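Local coordinates for CELL WALL surface anchor family protein (Streptococcus pneumoniae, PDB 2WW8) that serves as a pilus adhesin of the pneumococcus and probably recognises host cells through an integrin-like domain that holds a magnesium ion, at residues D143-T148 and N169-A174; I259-S264 and Q578-F583; W305-T310 and A478-I483. All blocks are in the same frame, centred on the assembly; numbering follows the deposited sequence.

Contact 1 of 3, residues D143-T148 and N169-A174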
loop_
_atom_site.group_PDB
_atom_site.type_symbol
_atom_site.label_atom_id
_atom_site.label_comp_id
_atom_site.label_asym_id
_atom_site.label_seq_id
_atom_site.Cartn_x
_atom_site.Cartn_y
_atom_site.Cartn_z
ATOM N N ASP A 143 -5.672 -18.941 -20.079
ATOM C CA ASP A 143 -5.756 -17.475 -20.123
ATOM C C ASP A 143 -7.078 -16.872 -19.618
ATOM O O ASP A 143 -7.411 -15.727 -19.962
ATOM C CB ASP A 143 -5.440 -16.951 -21.537
ATOM C CG ASP A 143 -6.518 -17.311 -22.559
ATOM O OD1 ASP A 143 -7.482 -18.040 -22.210
ATOM O OD2 ASP A 143 -6.394 -16.858 -23.725
ATOM N N GLN A 144 -7.802 -17.640 -18.804
ATOM C CA GLN A 144 -9.040 -17.211 -18.144
ATOM C C GLN A 144 -8.856 -16.617 -16.744
ATOM O O GLN A 144 -8.344 -17.270 -15.842
ATOM C CB GLN A 144 -10.016 -18.389 -18.056
ATOM C CG GLN A 144 -10.360 -18.948 -19.427
ATOM C CD GLN A 144 -11.165 -17.965 -20.255
ATOM O OE1 GLN A 144 -10.719 -17.518 -21.313
ATOM N NE2 GLN A 144 -12.359 -17.620 -19.777
ATOM N N TYR A 145 -9.312 -15.385 -16.547
ATOM C CA TYR A 145 -9.161 -14.686 -15.263
ATOM C C TYR A 145 -10.488 -14.050 -14.900
ATOM O O TYR A 145 -11.108 -13.425 -15.755
ATOM C CB TYR A 145 -8.122 -13.561 -15.375
ATOM C CG TYR A 145 -6.767 -14.108 -15.732
ATOM C CD1 TYR A 145 -5.895 -14.548 -14.740
ATOM C CD2 TYR A 145 -6.374 -14.228 -17.067
ATOM C CE1 TYR A 145 -4.649 -15.094 -15.068
ATOM C CE2 TYR A 145 -5.143 -14.758 -17.399
ATOM C CZ TYR A 145 -4.285 -15.184 -16.399
ATOM O OH TYR A 145 -3.063 -15.720 -16.728
ATOM N N PRO A 146 -10.928 -14.198 -13.640
ATOM C CA PRO A 146 -12.026 -13.301 -13.265
ATOM C C PRO A 146 -11.501 -11.877 -13.100
ATOM O O PRO A 146 -10.339 -11.671 -12.747
ATOM C CB PRO A 146 -12.478 -13.840 -11.905
ATOM C CG PRO A 146 -11.201 -14.383 -11.303
ATOM C CD PRO A 146 -10.484 -15.039 -12.513
ATOM N N GLN A 147 -12.373 -10.908 -13.346
ATOM C CA GLN A 147 -11.974 -9.521 -13.423
ATOM C C GLN A 147 -12.431 -8.648 -12.241
ATOM O O GLN A 147 -11.874 -7.570 -12.006
ATOM C CB GLN A 147 -12.481 -9.016 -14.760
ATOM C CG GLN A 147 -11.872 -9.939 -15.804
ATOM C CD GLN A 147 -11.367 -9.174 -16.964
ATOM O OE1 GLN A 147 -12.022 -9.127 -18.013
ATOM N NE2 GLN A 147 -10.221 -8.518 -16.774
ATOM N N THR A 148 -13.424 -9.133 -11.499
ATOM C CA THR A 148 -14.008 -8.374 -10.391
ATOM C C THR A 148 -14.362 -9.310 -9.231
ATOM O O THR A 148 -14.586 -10.521 -9.439
ATOM C CB THR A 148 -15.272 -7.600 -10.789
ATOM O OG1 THR A 148 -16.300 -8.557 -11.005
ATOM C CG2 THR A 148 -15.090 -6.742 -12.043
ATOM N N ASN A 169 5.220 -18.828 -17.435
ATOM C CA ASN A 169 5.149 -19.075 -18.866
ATOM C C ASN A 169 4.068 -18.265 -19.575
ATOM O O ASN A 169 3.288 -18.812 -20.357
ATOM C CB ASN A 169 4.996 -20.576 -19.123
ATOM C CG ASN A 169 6.323 -21.316 -19.016
ATOM O OD1 ASN A 169 7.291 -20.957 -19.690
ATOM N ND2 ASN A 169 6.371 -22.351 -18.182
ATOM N N GLY A 170 4.039 -16.964 -19.297
ATOM C CA GLY A 170 3.105 -16.050 -19.946
ATOM C C GLY A 170 1.767 -15.916 -19.250
ATOM O O GLY A 170 0.989 -15.038 -19.605
ATOM N N GLN A 171 1.486 -16.751 -18.252
ATOM C CA GLN A 171 0.229 -16.622 -17.507
ATOM C C GLN A 171 0.463 -16.468 -16.011
ATOM O O GLN A 171 1.568 -16.708 -15.526
ATOM C CB GLN A 171 -0.683 -17.823 -17.781
ATOM C CG GLN A 171 -1.078 -17.989 -19.263
ATOM C CD GLN A 171 -1.937 -16.822 -19.754
ATOM O OE1 GLN A 171 -1.436 -15.918 -20.426
ATOM N NE2 GLN A 171 -3.223 -16.828 -19.409
ATOM N N HIS A 172 -0.569 -16.079 -15.262
ATOM C CA HIS A 172 -0.381 -15.778 -13.848
ATOM C C HIS A 172 -1.159 -16.743 -12.966
ATOM O O HIS A 172 -2.274 -17.184 -13.291
ATOM C CB HIS A 172 -0.771 -14.326 -13.561
ATOM C CG HIS A 172 0.246 -13.326 -14.005
ATOM N ND1 HIS A 172 0.473 -13.020 -15.332
ATOM C CD2 HIS A 172 1.104 -12.553 -13.293
ATOM C CE1 HIS A 172 1.428 -12.108 -15.424
ATOM N NE2 HIS A 172 1.821 -11.801 -14.199
ATOM N N LYS A 173 -0.563 -17.022 -11.814
ATOM C CA LYS A 173 -1.108 -17.951 -10.824
ATOM C C LYS A 173 -1.891 -17.294 -9.671
ATOM O O LYS A 173 -2.611 -17.968 -8.918
ATOM C CB LYS A 173 0.010 -18.880 -10.341
ATOM C CG LYS A 173 0.275 -19.982 -11.337
ATOM C CD LYS A 173 1.518 -20.793 -11.030
ATOM C CE LYS A 173 1.251 -21.744 -9.878
ATOM N NZ LYS A 173 2.283 -22.824 -9.790
ATOM N N ALA A 174 -1.804 -15.973 -9.575
ATOM C CA ALA A 174 -2.406 -15.274 -8.440
ATOM C C ALA A 174 -2.879 -13.882 -8.817
ATOM O O ALA A 174 -2.263 -13.241 -9.692
ATOM C CB ALA A 174 -1.416 -15.180 -7.294
HETATM O O HOH W 1 -0.988 -13.380 -17.558
#
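Y145 reaches across from the loop ahead of strand 148-150 to set its hydroxyl against Q171 and H172. These two residues lie on strand 171-184, just after a tight β-hairpin turn. N169 and G170 make that turn, both at positive phi with angles close to those of a type I' turn, and lead back from the short strand 167-168. The tight part lies round the phenol oxygen. Y145 OH accepts the backbone N-H of H172 at 2.9 Å in a nearly straight bond (170°), so a loop side chain occupies a main-chain donor of the strand. The CB of Q171 packs at 3.3 Å from Y145 OH. Beside the ring, the O of H172 lies near its plane, 3.6 Å from Y145 CE1, and this carbonyl also takes a bond from R719. K162 adds a cation-pi contact to the same ring, while L175 packs against its side chain. The chain of Q171 folds at chi2 (-65°), and NE2 goes to the backbone O of S142, just ahead of D143; the precise setting of this amide is doubtful, because it is modelled too close to D143. Outward the contact turns loose. The carboxylate of D143 leads off from the strand in an exposed position. On another flank of the hydroxyl a water joins the two segments: it donates to G170 O and also bonds Y145 OH, bringing a second partner to the phenol oxygen. The shortest of that water's links, 2.7 Å, is to ND1 of H172, which it meets in the plane of the imidazole.

Contact 2 of 3, residues I259-S264 and Q578-F583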
loop_
_atom_site.group_PDB
_atom_site.type_symbol
_atom_site.label_atom_id
_atom_site.label_comp_id
_atom_site.label_asym_id
_atom_site.label_seq_id
_atom_site.Cartn_x
_atom_site.Cartn_y
_atom_site.Cartn_z
ATOM N N ILE A 259 -5.775 22.733 13.393
ATOM C CA ILE A 259 -6.619 22.827 12.213
ATOM C C ILE A 259 -7.024 21.403 11.779
ATOM O O ILE A 259 -8.218 21.164 11.547
ATOM C CB ILE A 259 -5.894 23.575 11.086
ATOM C CG1 ILE A 259 -5.751 25.042 11.523
ATOM C CG2 ILE A 259 -6.657 23.440 9.785
ATOM C CD1 ILE A 259 -4.800 25.826 10.618
ATOM N N ASP A 260 -6.068 20.476 11.662
ATOM C CA ASP A 260 -6.411 19.087 11.280
ATOM C C ASP A 260 -7.442 18.487 12.234
ATOM O O ASP A 260 -8.307 17.757 11.771
ATOM C CB ASP A 260 -5.242 18.083 11.250
ATOM C CG ASP A 260 -4.216 18.357 10.156
ATOM O OD1 ASP A 260 -4.571 18.957 9.125
ATOM O OD2 ASP A 260 -3.013 18.000 10.311
ATOM N N LYS A 261 -7.321 18.690 13.537
ATOM C CA LYS A 261 -8.264 18.104 14.487
ATOM C C LYS A 261 -9.637 18.771 14.348
ATOM O O LYS A 261 -10.646 18.077 14.294
ATOM C CB LYS A 261 -7.787 18.315 15.928
ATOM C CG LYS A 261 -6.587 17.452 16.281
ATOM C CD LYS A 261 -6.162 17.800 17.706
ATOM C CE LYS A 261 -4.631 17.759 17.843
ATOM N NZ LYS A 261 -4.315 16.348 17.777
ATOM N N ILE A 262 -9.676 20.108 14.269
ATOM C CA ILE A 262 -10.966 20.802 14.095
ATOM C C ILE A 262 -11.685 20.375 12.816
ATOM O O ILE A 262 -12.895 20.126 12.846
ATOM C CB ILE A 262 -10.779 22.306 14.099
ATOM C CG1 ILE A 262 -10.428 22.777 15.519
ATOM C CG2 ILE A 262 -12.065 23.030 13.602
ATOM C CD1 ILE A 262 -9.710 24.159 15.477
ATOM N N THR A 263 -10.932 20.204 11.724
ATOM C CA THR A 263 -11.580 20.047 10.437
ATOM C C THR A 263 -11.714 18.576 10.069
ATOM O O THR A 263 -12.205 18.251 9.015
ATOM C CB THR A 263 -10.816 20.783 9.338
ATOM O OG1 THR A 263 -9.494 20.227 9.180
ATOM C CG2 THR A 263 -10.773 22.287 9.586
ATOM N N SER A 264 -11.297 17.665 10.939
ATOM C CA SER A 264 -11.558 16.249 10.707
ATOM C C SER A 264 -13.075 15.994 10.745
ATOM O O SER A 264 -13.548 15.066 10.112
ATOM C CB SER A 264 -10.798 15.355 11.715
ATOM O OG SER A 264 -11.299 15.639 13.021
ATOM N N GLN A 578 -1.214 21.932 24.880
ATOM C CA GLN A 578 -2.149 22.833 25.574
ATOM C C GLN A 578 -3.372 23.241 24.749
ATOM O O GLN A 578 -4.496 23.283 25.274
ATOM C CB GLN A 578 -1.382 24.013 26.142
ATOM C CG GLN A 578 -2.182 24.885 27.038
ATOM C CD GLN A 578 -2.850 24.147 28.198
ATOM O OE1 GLN A 578 -4.065 24.313 28.383
ATOM N NE2 GLN A 578 -2.123 23.302 28.915
ATOM N N LEU A 579 -3.150 23.493 23.455
ATOM C CA LEU A 579 -4.236 23.723 22.513
ATOM C C LEU A 579 -5.126 22.487 22.500
ATOM O O LEU A 579 -6.364 22.605 22.518
ATOM C CB LEU A 579 -3.721 23.963 21.095
ATOM C CG LEU A 579 -2.968 25.270 20.877
ATOM C CD1 LEU A 579 -2.257 25.261 19.524
ATOM C CD2 LEU A 579 -3.890 26.506 20.938
ATOM N N ASN A 580 -4.498 21.320 22.419
ATOM C CA ASN A 580 -5.281 20.099 22.495
ATOM C C ASN A 580 -6.143 19.930 23.769
ATOM O O ASN A 580 -7.282 19.466 23.708
ATOM C CB ASN A 580 -4.349 18.897 22.277
ATOM C CG ASN A 580 -5.096 17.705 21.719
ATOM O OD1 ASN A 580 -6.110 17.831 21.030
ATOM N ND2 ASN A 580 -4.660 16.543 22.103
ATOM N N ARG A 581 -5.588 20.237 24.935
ATOM C CA ARG A 581 -6.300 20.245 26.200
ATOM C C ARG A 581 -7.530 21.168 26.135
ATOM O O ARG A 581 -8.628 20.777 26.544
ATOM C CB ARG A 581 -5.334 20.721 27.319
ATOM C CG ARG A 581 -5.871 20.431 28.725
ATOM C CD ARG A 581 -4.879 20.793 29.832
ATOM N NE ARG A 581 -4.680 22.252 29.984
ATOM C CZ ARG A 581 -5.490 23.099 30.635
ATOM N NH1 ARG A 581 -6.586 22.683 31.237
ATOM N NH2 ARG A 581 -5.197 24.373 30.735
ATOM N N TYR A 582 -7.385 22.370 25.602
ATOM C CA TYR A 582 -8.531 23.305 25.547
ATOM C C TYR A 582 -9.541 22.774 24.499
ATOM O O TYR A 582 -10.769 22.816 24.731
ATOM C CB TYR A 582 -8.078 24.748 25.234
ATOM C CG TYR A 582 -7.502 25.505 26.404
ATOM C CD1 TYR A 582 -8.120 25.467 27.639
ATOM C CD2 TYR A 582 -6.357 26.301 26.265
ATOM C CE1 TYR A 582 -7.631 26.130 28.723
ATOM C CE2 TYR A 582 -5.890 27.026 27.354
ATOM C CZ TYR A 582 -6.507 26.925 28.560
ATOM O OH TYR A 582 -6.054 27.617 29.641
ATOM N N PHE A 583 -9.031 22.226 23.388
ATOM C CA PHE A 583 -9.902 21.577 22.424
ATOM C C PHE A 583 -10.815 20.532 23.127
ATOM O O PHE A 583 -12.017 20.441 22.868
ATOM C CB PHE A 583 -9.057 21.005 21.280
ATOM C CG PHE A 583 -9.870 20.427 20.120
ATOM C CD1 PHE A 583 -10.888 21.182 19.542
ATOM C CD2 PHE A 583 -9.636 19.166 19.621
ATOM C CE1 PHE A 583 -11.642 20.690 18.469
ATOM C CE2 PHE A 583 -10.440 18.631 18.567
ATOM C CZ PHE A 583 -11.418 19.417 17.978
#
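F583 points its ring from helix 575-583 at K261 and I262 of helix 247-263, and meets both obliquely. The short helical segments run nearly parallel, 19° apart, with their axes 11.5 Å from one another, a separation bridged by long side chains. With F583 CG anti to the backbone N (chi1 -174°), the ring projects between the helices: CE2 lies 3.8 Å from K261 CB, and CE1 lies 3.8 Å from CG1 of I262. Its CZ approaches the backbone carbonyl of K261, 4.0 Å from the O. The second pair is set differently. The K261 chain crosses the N580 side chain at about a right angle, and its methylenes do the touching: CD is 3.3 Å and CE 3.5 Å from N580 OD1. Bends at chi3 and chi4 carry NZ onward, and it ends 4.0 Å from that oxygen.

Both helices flank the parallel sheet of a von Willebrand factor A-type domain, an early helix, 247-263, lying beside the last one, 575-583. I262 packs on V227 and F583 on L225, both on strand 225-232, while Y216 meets the F583 ring edge-to-face. The interface is thus graded, with I262 and F583 buried next to the sheet and K261 and N580 towards solvent. The chemistry is apolar at I262 and F583 and mixed at K261 and N580, where methylenes face an amide oxygen: the lysine contributes its aliphatic chain as cover for the phenylalanine, and its ammonium, if charged, would probably offer the N580 carbonyl oxygen a modest electrostatic attraction rather than a fixed bond.

Contact 3 of 3, residues W305-T310 and A478-I483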
loop_
_atom_site.group_PDB
_atom_site.type_symbol
_atom_site.label_atom_id
_atom_site.label_comp_id
_atom_site.label_asym_id
_atom_site.label_seq_id
_atom_site.Cartn_x
_atom_site.Cartn_y
_atom_site.Cartn_z
ATOM N N TRP A 305 18.923 53.718 10.398
ATOM C CA TRP A 305 18.138 54.537 9.470
ATOM C C TRP A 305 18.508 56.005 9.567
ATOM O O TRP A 305 18.989 56.407 10.605
ATOM C CB TRP A 305 16.655 54.411 9.814
ATOM C CG TRP A 305 16.165 52.969 9.810
ATOM C CD1 TRP A 305 15.979 52.173 10.927
ATOM C CD2 TRP A 305 15.818 52.161 8.674
ATOM N NE1 TRP A 305 15.520 50.917 10.541
ATOM C CE2 TRP A 305 15.423 50.889 9.172
ATOM C CE3 TRP A 305 15.783 52.381 7.291
ATOM C CZ2 TRP A 305 15.011 49.835 8.326
ATOM C CZ3 TRP A 305 15.373 51.350 6.470
ATOM C CH2 TRP A 305 14.998 50.094 6.992
ATOM N N ASN A 306 18.323 56.796 8.515
ATOM C CA ASN A 306 18.474 58.266 8.708
ATOM C C ASN A 306 17.453 58.883 9.691
ATOM O O ASN A 306 16.301 58.418 9.888
ATOM C CB ASN A 306 18.335 58.959 7.350
ATOM C CG ASN A 306 19.018 60.331 7.326
ATOM O OD1 ASN A 306 20.059 60.523 7.958
ATOM N ND2 ASN A 306 18.425 61.297 6.613
ATOM N N TYR A 307 17.820 60.011 10.291
ATOM C CA TYR A 307 16.930 60.616 11.271
ATOM C C TYR A 307 15.556 61.016 10.708
ATOM O O TYR A 307 14.643 61.150 11.502
ATOM C CB TYR A 307 17.660 61.834 11.880
ATOM C CG TYR A 307 17.873 62.917 10.849
ATOM C CD1 TYR A 307 16.851 63.805 10.535
ATOM C CD2 TYR A 307 19.084 63.069 10.221
ATOM C CE1 TYR A 307 17.046 64.836 9.599
ATOM C CE2 TYR A 307 19.282 64.077 9.256
ATOM C CZ TYR A 307 18.247 64.945 8.956
ATOM O OH TYR A 307 18.372 65.945 8.015
ATOM N N ASP A 308 15.384 61.216 9.402
ATOM C CA ASP A 308 14.080 61.538 8.843
ATOM C C ASP A 308 13.221 60.339 8.428
ATOM O O ASP A 308 12.166 60.537 7.852
ATOM C CB ASP A 308 14.136 62.528 7.690
ATOM C CG ASP A 308 14.985 62.040 6.555
ATOM O OD1 ASP A 308 15.628 60.962 6.612
ATOM O OD2 ASP A 308 15.032 62.792 5.572
ATOM N N GLN A 309 13.666 59.126 8.737
ATOM C CA GLN A 309 12.943 57.913 8.391
ATOM C C GLN A 309 11.969 57.610 9.519
ATOM O O GLN A 309 12.213 56.727 10.350
ATOM C CB GLN A 309 13.896 56.739 8.243
ATOM C CG GLN A 309 13.087 55.474 7.863
ATOM C CD GLN A 309 12.965 55.353 6.351
ATOM O OE1 GLN A 309 13.986 55.405 5.661
ATOM N NE2 GLN A 309 11.743 55.157 5.828
ATOM N N THR A 310 10.872 58.354 9.608
ATOM C CA THR A 310 9.982 58.225 10.756
ATOM C C THR A 310 8.785 57.343 10.413
ATOM O O THR A 310 7.945 57.042 11.266
ATOM C CB THR A 310 9.513 59.602 11.202
ATOM O OG1 THR A 310 8.941 60.291 10.073
ATOM C CG2 THR A 310 10.785 60.357 11.732
ATOM N N ALA A 478 16.708 71.995 9.262
ATOM C CA ALA A 478 15.522 71.158 9.194
ATOM C C ALA A 478 14.535 71.466 10.327
ATOM O O ALA A 478 13.394 71.023 10.257
ATOM C CB ALA A 478 15.904 69.671 9.190
ATOM N N GLY A 479 14.973 72.207 11.349
ATOM C CA GLY A 479 14.106 72.732 12.419
ATOM C C GLY A 479 14.196 72.048 13.786
ATOM O O GLY A 479 13.428 72.348 14.707
ATOM N N TYR A 480 15.174 71.158 13.962
ATOM C CA TYR A 480 15.394 70.572 15.276
ATOM C C TYR A 480 15.966 71.546 16.317
ATOM O O TYR A 480 16.708 72.495 16.023
ATOM C CB TYR A 480 16.284 69.341 15.127
ATOM C CG TYR A 480 15.668 68.226 14.310
ATOM C CD1 TYR A 480 14.799 67.346 14.908
ATOM C CD2 TYR A 480 16.030 67.977 13.007
ATOM C CE1 TYR A 480 14.235 66.324 14.245
ATOM C CE2 TYR A 480 15.482 66.893 12.287
ATOM C CZ TYR A 480 14.580 66.076 12.911
ATOM O OH TYR A 480 13.972 64.974 12.314
ATOM N N ALA A 481 15.631 71.267 17.573
ATOM C CA ALA A 481 16.139 72.065 18.687
ATOM C C ALA A 481 17.563 71.598 18.971
ATOM O O ALA A 481 17.817 70.889 19.955
ATOM C CB ALA A 481 15.208 71.826 19.922
ATOM N N VAL A 482 18.507 71.983 18.116
ATOM C CA VAL A 482 19.899 71.612 18.325
ATOM C C VAL A 482 20.596 72.540 19.348
ATOM O O VAL A 482 20.577 73.770 19.256
ATOM C CB VAL A 482 20.671 71.560 16.967
ATOM C CG1 VAL A 482 21.920 70.715 17.136
ATOM C CG2 VAL A 482 19.832 70.861 15.885
ATOM N N ILE A 483 21.256 71.974 20.339
ATOM C CA ILE A 483 22.089 72.773 21.232
ATOM C C ILE A 483 23.567 72.549 20.837
ATOM O O ILE A 483 23.992 71.407 20.689
ATOM C CB ILE A 483 21.836 72.393 22.708
ATOM C CG1 ILE A 483 20.353 72.689 23.088
ATOM C CG2 ILE A 483 22.853 73.092 23.657
ATOM C CD1 ILE A 483 19.936 71.960 24.322
#
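Y480 brings one side of its ring, CE2 and the hydroxyl, to Y307, the two aromatic planes standing 85° apart with centroids separated by 5.7 Å. From CB, which points towards the facing loop, Y480 sends CG out anti to the carbonyl carbon (chi1 -63°), and this aims one side of the ring at Y307. CE2 meets first, 3.7 Å from Y307 CE1. At the next atom, CZ is 4.0 Å from Y307 CD1, and the hydroxyl oxygen follows at the rim of the other ring, near its plane, with OH 3.6 Å from Y307 CD1. The hydroxyl does not stop there: it is hydrogen-bonded to the backbone O of R298. K297 gives the Y480 ring a cation-pi contact, and M475 and I492 pack against the side chain.

Both loops belong to an excursion from the von Willebrand factor A-type core, in which strands 284-292, 311-315 and 489-496 form part of an antiparallel sheet. Y480 follows the Schellman motif that ends helix 469-477, where G479 takes the positive phi. Y307 sits at the second position of the type I turn N306-Q309. Its own hydroxyl goes to E474 of that same helix, so both hydroxyls have partners outside the pair, and Y480 OH touches the Y307 edge as well. N306 ND2 lies 3.9 Å above one face of the Y307 ring, offset toward the rim, and is held by a bent bond of 2.8 Å to D308 OD1, reached from above the carboxylate plane.

The three contacts are strung along an elongated chain, and none touches another. Contact 1 comes first in sequence and lies in a β-rich region, its centre about 49 Å from that of contact 2 and about 87 Å from that of contact 3. Contacts 2 and 3 share the von Willebrand factor A-type part: the chain between 259-264 and 578-583 includes both loops of contact 3, yet their nearest atoms are about 31 Å apart. The magnesium site, formed with S234, S236 and D387, takes no residue from any of the three. Contact 2 is linked to it through the sheet, since strands 225-232 and 379-386, on which its helices pack, lead to those ligands.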